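PDB 3GFF: IroE-like serine hydrolase from Shewanella oneidensis, which probably hydrolyses ester bonds as an alpha/beta-hydrolase of the esterase D family, related to the siderophore esterase IroE. Local coordinates for residues E11-R16 / Y28-P33; Q38-Y43 / Q132-G137. All blocks are in the same frame, centred on the assembly; numbering follows the deposited sequence.

Contact 1: E11-R16 / Y28-P33; sequences EYQSKR and YVIALP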
loop_
_atom_site.group_PDB
_atom_site.type_symbol
_atom_site.label_atom_id
_atom_site.label_comp_id
_atom_site.label_asym_id
_atom_site.label_seq_id
_atom_site.Cartn_x
_atom_site.Cartn_y
_atom_site.Cartn_z
ATOM N N GLU A 11 -13.102 -8.275 -4.429
ATOM C CA GLU A 11 -14.309 -8.922 -5.084
ATOM C C GLU A 11 -14.179 -8.912 -6.597
ATOM O O GLU A 11 -14.572 -7.971 -7.304
ATOM C CB GLU A 11 -15.637 -8.288 -4.676
ATOM C CG GLU A 11 -16.831 -8.933 -5.391
ATOM C CD GLU A 11 -18.150 -8.583 -4.770
ATOM O OE1 GLU A 11 -18.163 -8.135 -3.594
ATOM O OE2 GLU A 11 -19.184 -8.772 -5.454
ATOM N N TYR A 12 -13.635 -9.999 -7.093
ATOM C CA TYR A 12 -13.342 -10.092 -8.484
ATOM C C TYR A 12 -14.207 -11.179 -9.117
ATOM O O TYR A 12 -14.941 -11.889 -8.451
ATOM C CB TYR A 12 -11.841 -10.381 -8.649
ATOM C CG TYR A 12 -11.414 -11.617 -7.899
ATOM C CD1 TYR A 12 -11.712 -12.894 -8.395
ATOM C CD2 TYR A 12 -10.762 -11.519 -6.672
ATOM C CE1 TYR A 12 -11.354 -14.038 -7.706
ATOM C CE2 TYR A 12 -10.391 -12.664 -5.971
ATOM C CZ TYR A 12 -10.688 -13.918 -6.495
ATOM O OH TYR A 12 -10.317 -15.056 -5.815
ATOM N N GLN A 13 -14.063 -11.289 -10.422
ATOM C CA GLN A 13 -14.760 -12.238 -11.249
ATOM C C GLN A 13 -13.639 -13.113 -11.837
ATOM O O GLN A 13 -12.697 -12.607 -12.435
ATOM C CB GLN A 13 -15.452 -11.395 -12.302
ATOM C CG GLN A 13 -16.564 -11.982 -13.087
ATOM C CD GLN A 13 -17.389 -10.898 -13.780
ATOM O OE1 GLN A 13 -18.453 -11.183 -14.331
ATOM N NE2 GLN A 13 -16.911 -9.638 -13.726
ATOM N N SER A 14 -13.690 -14.410 -11.604
ATOM C CA SER A 14 -12.688 -15.313 -12.166
ATOM C C SER A 14 -13.083 -15.711 -13.594
ATOM O O SER A 14 -14.125 -16.310 -13.823
ATOM C CB SER A 14 -12.516 -16.556 -11.296
ATOM O OG SER A 14 -11.952 -17.610 -12.069
ATOM N N LYS A 15 -12.201 -15.419 -14.533
ATOM C CA LYS A 15 -12.441 -15.628 -15.945
ATOM C C LYS A 15 -11.496 -16.591 -16.663
ATOM O O LYS A 15 -10.387 -16.856 -16.198
ATOM C CB LYS A 15 -12.327 -14.263 -16.625
ATOM C CG LYS A 15 -13.583 -13.723 -17.248
ATOM C CD LYS A 15 -14.737 -13.450 -16.339
ATOM C CE LYS A 15 -15.974 -13.344 -17.203
ATOM N NZ LYS A 15 -16.245 -14.665 -17.890
ATOM N N ARG A 16 -11.950 -17.079 -17.822
ATOM C CA ARG A 16 -11.148 -17.934 -18.708
ATOM C C ARG A 16 -11.349 -17.585 -20.176
ATOM O O ARG A 16 -12.467 -17.285 -20.625
ATOM C CB ARG A 16 -11.485 -19.419 -18.548
ATOM C CG ARG A 16 -10.818 -20.038 -17.370
ATOM C CD ARG A 16 -11.579 -21.227 -16.858
ATOM N NE ARG A 16 -11.177 -21.475 -15.476
ATOM C CZ ARG A 16 -10.456 -22.511 -15.048
ATOM N NH1 ARG A 16 -10.084 -23.481 -15.896
ATOM N NH2 ARG A 16 -10.147 -22.601 -13.741
ATOM N N TYR A 28 -7.695 -15.342 -15.939
ATOM C CA TYR A 28 -7.560 -13.969 -15.510
ATOM C C TYR A 28 -8.671 -13.593 -14.536
ATOM O O TYR A 28 -9.694 -14.271 -14.445
ATOM C CB TYR A 28 -7.510 -13.026 -16.718
ATOM C CG TYR A 28 -8.761 -12.914 -17.542
ATOM C CD1 TYR A 28 -8.997 -13.779 -18.593
ATOM C CD2 TYR A 28 -9.687 -11.914 -17.296
ATOM C CE1 TYR A 28 -10.113 -13.648 -19.378
ATOM C CE2 TYR A 28 -10.804 -11.779 -18.070
ATOM C CZ TYR A 28 -11.010 -12.637 -19.122
ATOM O OH TYR A 28 -12.143 -12.546 -19.889
ATOM N N VAL A 29 -8.453 -12.501 -13.816
ATOM C CA VAL A 29 -9.397 -11.982 -12.831
ATOM C C VAL A 29 -9.746 -10.520 -13.144
ATOM O O VAL A 29 -8.909 -9.769 -13.617
ATOM C CB VAL A 29 -8.823 -12.074 -11.384
ATOM C CG1 VAL A 29 -8.885 -13.489 -10.845
ATOM C CG2 VAL A 29 -7.382 -11.521 -11.335
ATOM N N ILE A 30 -10.999 -10.149 -12.919
ATOM C CA ILE A 30 -11.513 -8.786 -13.151
ATOM C C ILE A 30 -12.079 -8.201 -11.846
ATOM O O ILE A 30 -12.815 -8.877 -11.173
ATOM C CB ILE A 30 -12.724 -8.811 -14.124
ATOM C CG1 ILE A 30 -12.347 -9.345 -15.501
ATOM C CG2 ILE A 30 -13.353 -7.434 -14.274
ATOM C CD1 ILE A 30 -13.547 -9.369 -16.463
ATOM N N ALA A 31 -11.727 -6.963 -11.507
ATOM C CA ALA A 31 -12.304 -6.238 -10.374
ATOM C C ALA A 31 -12.987 -5.045 -11.031
ATOM O O ALA A 31 -12.348 -4.320 -11.806
ATOM C CB ALA A 31 -11.229 -5.765 -9.375
ATOM N N LEU A 32 -14.290 -4.891 -10.779
ATOM C CA LEU A 32 -15.062 -3.795 -11.336
ATOM C C LEU A 32 -15.059 -2.647 -10.307
ATOM O O LEU A 32 -15.066 -2.881 -9.115
ATOM C CB LEU A 32 -16.502 -4.254 -11.658
ATOM C CG LEU A 32 -16.678 -5.274 -12.792
ATOM C CD1 LEU A 32 -18.128 -5.679 -12.883
ATOM C CD2 LEU A 32 -16.204 -4.720 -14.165
ATOM N N PRO A 33 -15.044 -1.401 -10.773
ATOM C CA PRO A 33 -15.043 -0.325 -9.812
ATOM C C PRO A 33 -16.354 -0.258 -9.068
ATOM O O PRO A 33 -17.383 -0.777 -9.535
ATOM C CB PRO A 33 -14.855 0.924 -10.680
ATOM C CG PRO A 33 -15.358 0.573 -11.954
ATOM C CD PRO A 33 -15.054 -0.892 -12.154
HETATM O O HOH W 1 -15.782 -7.268 -9.348
#
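Lys-15 lays the start of its side chain over one face of the Tyr-28 ring: its CB stands 3.3 Å from the centroid of that ring, a CH-pi contact only 17° off the normal. The next carbon follows the ring outward, Lys-15 CG lying 3.2 Å from Tyr-28 OH, so the two side chains run side by side in the same direction until the lysine bends off at chi2 and carries its amino end away from the other strand. Tyr-28 has its CG between the backbone N and the carbonyl carbon (chi1 67°), which brings the ring back toward the neighbouring strand. On the same face of the sheet as Lys-15 and Tyr-28, Gln-13 CB meets Ile-30 CB at 4.2 Å. The opposite face of the sheet carries Tyr-12 and Val-29, where Tyr-12 CD1 meets Val-29 CG1 at 3.8 Å, the methyl lying obliquely to the ring.

Four backbone bonds fix this register. Gln-13 and Ile-30 exchange one pair, with Gln-13 N 2.8 Å from Ile-30 O; Lys-15 and Tyr-28 exchange the other, in which Tyr-28 O takes the Lys-15 N-H almost end-on (C=O...N 169°). Beyond the paired residues a water links Glu-11 O to Leu-32 N.

Further out, the Tyr-28 ring rests on Leu-125, Ser-128 and Ile-129 of helix 114-132, while Phe-55 of helix 51-65 backs Tyr-12, Val-29 and Ala-31. A serine in place of Tyr-28 would probably deprive Lys-15 CB and CG of the surface they lie on and open a gap against helix 114-132. Segment 28-33 also bonds through its backbone to strand 77-81, with strand 12-19 outermost within this chain: this is the antiparallel N-terminal hairpin that begins the mixed sheet of an alpha/beta-hydrolase fold.

Contact 2: Q38-Y43 / Q132-G137; sequences QSLEAY and QLRTNG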
loop_
_atom_site.group_PDB
_atom_site.type_symbol
_atom_site.label_atom_id
_atom_site.label_comp_id
_atom_site.label_asym_id
_atom_site.label_seq_id
_atom_site.Cartn_x
_atom_site.Cartn_y
_atom_site.Cartn_z
ATOM N N GLN A 38 -24.197 0.994 -11.653
ATOM C CA GLN A 38 -25.131 2.106 -11.431
ATOM C C GLN A 38 -25.223 3.224 -12.473
ATOM O O GLN A 38 -26.007 4.156 -12.299
ATOM C CB GLN A 38 -24.896 2.666 -10.035
ATOM C CG GLN A 38 -25.212 1.640 -8.938
ATOM C CD GLN A 38 -24.893 2.129 -7.540
ATOM O OE1 GLN A 38 -23.740 2.343 -7.193
ATOM N NE2 GLN A 38 -25.903 2.232 -6.718
ATOM N N SER A 39 -24.459 3.129 -13.552
ATOM C CA SER A 39 -24.556 4.116 -14.615
ATOM C C SER A 39 -24.040 3.530 -15.927
ATOM O O SER A 39 -23.719 2.350 -15.985
ATOM C CB SER A 39 -23.752 5.385 -14.275
ATOM O OG SER A 39 -22.351 5.156 -14.319
ATOM N N LEU A 40 -23.965 4.391 -16.948
ATOM C CA LEU A 40 -23.424 4.067 -18.240
ATOM C C LEU A 40 -21.978 4.534 -18.367
ATOM O O LEU A 40 -21.402 4.542 -19.471
ATOM C CB LEU A 40 -24.293 4.689 -19.336
ATOM C CG LEU A 40 -25.580 3.902 -19.507
ATOM C CD1 LEU A 40 -26.450 4.513 -20.574
ATOM C CD2 LEU A 40 -25.233 2.440 -19.834
ATOM N N GLU A 41 -21.353 4.868 -17.243
ATOM C CA GLU A 41 -19.974 5.365 -17.284
ATOM C C GLU A 41 -18.990 4.296 -17.794
ATOM O O GLU A 41 -19.123 3.114 -17.475
ATOM C CB GLU A 41 -19.572 5.923 -15.904
ATOM C CG GLU A 41 -18.170 6.416 -15.809
ATOM C CD GLU A 41 -17.836 7.106 -14.487
ATOM O OE1 GLU A 41 -18.703 7.279 -13.622
ATOM O OE2 GLU A 41 -16.663 7.477 -14.308
ATOM N N ALA A 42 -18.009 4.735 -18.588
ATOM C CA ALA A 42 -16.981 3.873 -19.154
ATOM C C ALA A 42 -15.733 4.212 -18.367
ATOM O O ALA A 42 -15.494 5.372 -18.101
ATOM C CB ALA A 42 -16.790 4.148 -20.657
ATOM N N TYR A 43 -14.941 3.197 -18.026
ATOM C CA TYR A 43 -13.736 3.328 -17.194
ATOM C C TYR A 43 -12.434 2.939 -17.913
ATOM O O TYR A 43 -12.451 2.208 -18.899
ATOM C CB TYR A 43 -13.900 2.410 -15.981
ATOM C CG TYR A 43 -15.115 2.771 -15.159
ATOM C CD1 TYR A 43 -15.043 3.761 -14.178
ATOM C CD2 TYR A 43 -16.342 2.175 -15.402
ATOM C CE1 TYR A 43 -16.165 4.124 -13.443
ATOM C CE2 TYR A 43 -17.481 2.517 -14.665
ATOM C CZ TYR A 43 -17.387 3.499 -13.699
ATOM O OH TYR A 43 -18.497 3.865 -12.980
ATOM N N GLN A 132 -17.325 -7.107 -23.157
ATOM C CA GLN A 132 -18.074 -7.422 -21.945
ATOM C C GLN A 132 -18.252 -6.213 -21.005
ATOM O O GLN A 132 -19.292 -6.079 -20.337
ATOM C CB GLN A 132 -17.376 -8.551 -21.167
ATOM C CG GLN A 132 -17.384 -9.875 -21.928
ATOM C CD GLN A 132 -16.518 -10.975 -21.309
ATOM O OE1 GLN A 132 -15.771 -10.760 -20.334
ATOM N NE2 GLN A 132 -16.645 -12.200 -21.877
ATOM N N LEU A 133 -17.248 -5.345 -20.945
ATOM C CA LEU A 133 -17.328 -4.195 -20.056
ATOM C C LEU A 133 -17.269 -2.835 -20.777
ATOM O O LEU A 133 -16.819 -2.722 -21.924
ATOM C CB LEU A 133 -16.203 -4.277 -19.028
ATOM C CG LEU A 133 -15.991 -5.584 -18.236
ATOM C CD1 LEU A 133 -14.622 -5.510 -17.535
ATOM C CD2 LEU A 133 -17.085 -5.893 -17.230
ATOM N N ARG A 134 -17.709 -1.798 -20.063
ATOM C CA ARG A 134 -17.687 -0.433 -20.571
ATOM C C ARG A 134 -16.335 0.205 -20.277
ATOM O O ARG A 134 -16.076 0.687 -19.152
ATOM C CB ARG A 134 -18.821 0.380 -19.955
ATOM C CG ARG A 134 -20.228 -0.178 -20.293
ATOM C CD ARG A 134 -21.334 0.794 -19.785
ATOM N NE ARG A 134 -21.036 1.244 -18.429
ATOM C CZ ARG A 134 -21.387 0.625 -17.306
ATOM N NH1 ARG A 134 -22.143 -0.451 -17.318
ATOM N NH2 ARG A 134 -21.009 1.128 -16.142
ATOM N N THR A 135 -15.470 0.164 -21.292
ATOM C CA THR A 135 -14.118 0.686 -21.212
ATOM C C THR A 135 -14.041 1.998 -21.987
ATOM O O THR A 135 -14.710 2.164 -23.003
ATOM C CB THR A 135 -13.116 -0.322 -21.766
ATOM O OG1 THR A 135 -13.310 -0.473 -23.185
ATOM C CG2 THR A 135 -13.312 -1.670 -21.048
ATOM N N ASN A 136 -13.184 2.904 -21.538
ATOM C CA ASN A 136 -13.128 4.266 -22.107
ATOM C C ASN A 136 -11.963 4.635 -23.028
ATOM O O ASN A 136 -11.805 5.815 -23.363
ATOM C CB ASN A 136 -13.226 5.305 -20.983
ATOM C CG ASN A 136 -11.944 5.452 -20.177
ATOM O OD1 ASN A 136 -10.890 4.944 -20.560
ATOM N ND2 ASN A 136 -12.018 6.221 -19.078
ATOM N N GLY A 137 -11.156 3.655 -23.416
ATOM C CA GLY A 137 -10.049 3.910 -24.345
ATOM C C GLY A 137 -8.712 4.160 -23.696
ATOM O O GLY A 137 -7.704 4.208 -24.369
HETATM O O HOH W 2 -15.003 7.815 -19.627
#
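Tyr-43 and Thr-135 form a parallel bridge, with Tyr-43 N donating to Arg-134 O at 3.0 Å and Asn-136 N to Tyr-43 O at 2.8 Å. The bridge joins the start of strand 43-48 of the central alpha/beta-hydrolase sheet to the short strand 135-136, after which the chain turns a corner at Gly-137 into strand 138-144.

Arg-134 buries the largest area of any residue in the contact. Its chain is bent at chi3 (-45°), which turns the guanidinium side-on to the loop, and NE and NH2 both grip a single carbonyl oxygen, Glu-41 O, at the edge of the group and close to its plane. Arg-134 NE lies 2.8 Å from Glu-41 O and above the plane of that carbonyl, whereas Arg-134 NH2 approaches the same oxygen in the plane, on a lone pair. Ser-39 O lies over one face of the guanidinium. NH2 has a further acceptor in Tyr-36 O, and the Tyr-36 ring makes a cation-pi contact with the same group.

The loop is shaped from within by an ST turn, in which Ser-39 OG accepts from Glu-41 N. The Glu-41 carboxylate is held by Ser-298 and Gln-300, and Tyr-43 OH also bonds to Gln-300. Next to the bridge, Ala-42 CB packs against Asn-136 CB at 3.8 Å, and a water donates to Ala-42 O at 2.9 Å.

Contacts 1 and 2 follow one another along the chain, their centres about 15 Å apart, and they meet through side chains. Leu-133, just before the bridge of contact 2, packs against segment 28-33: its CD2 is 3.4 Å from Leu-32 CD2, and its CD1 is 4.0 Å from Ile-30 CG2. Pro-33 CG lies 3.9 Å from Tyr-43 CG, where the end of segment 28-33 touches the first residue of strand 43-48. Segment 132-137 turns at Gly-137 into strand 138-144, which runs up to Ser-145, the probable nucleophile of a Ser-His-Asp triad with His-247 and Asp-169; neither contact includes a residue of that putative triad.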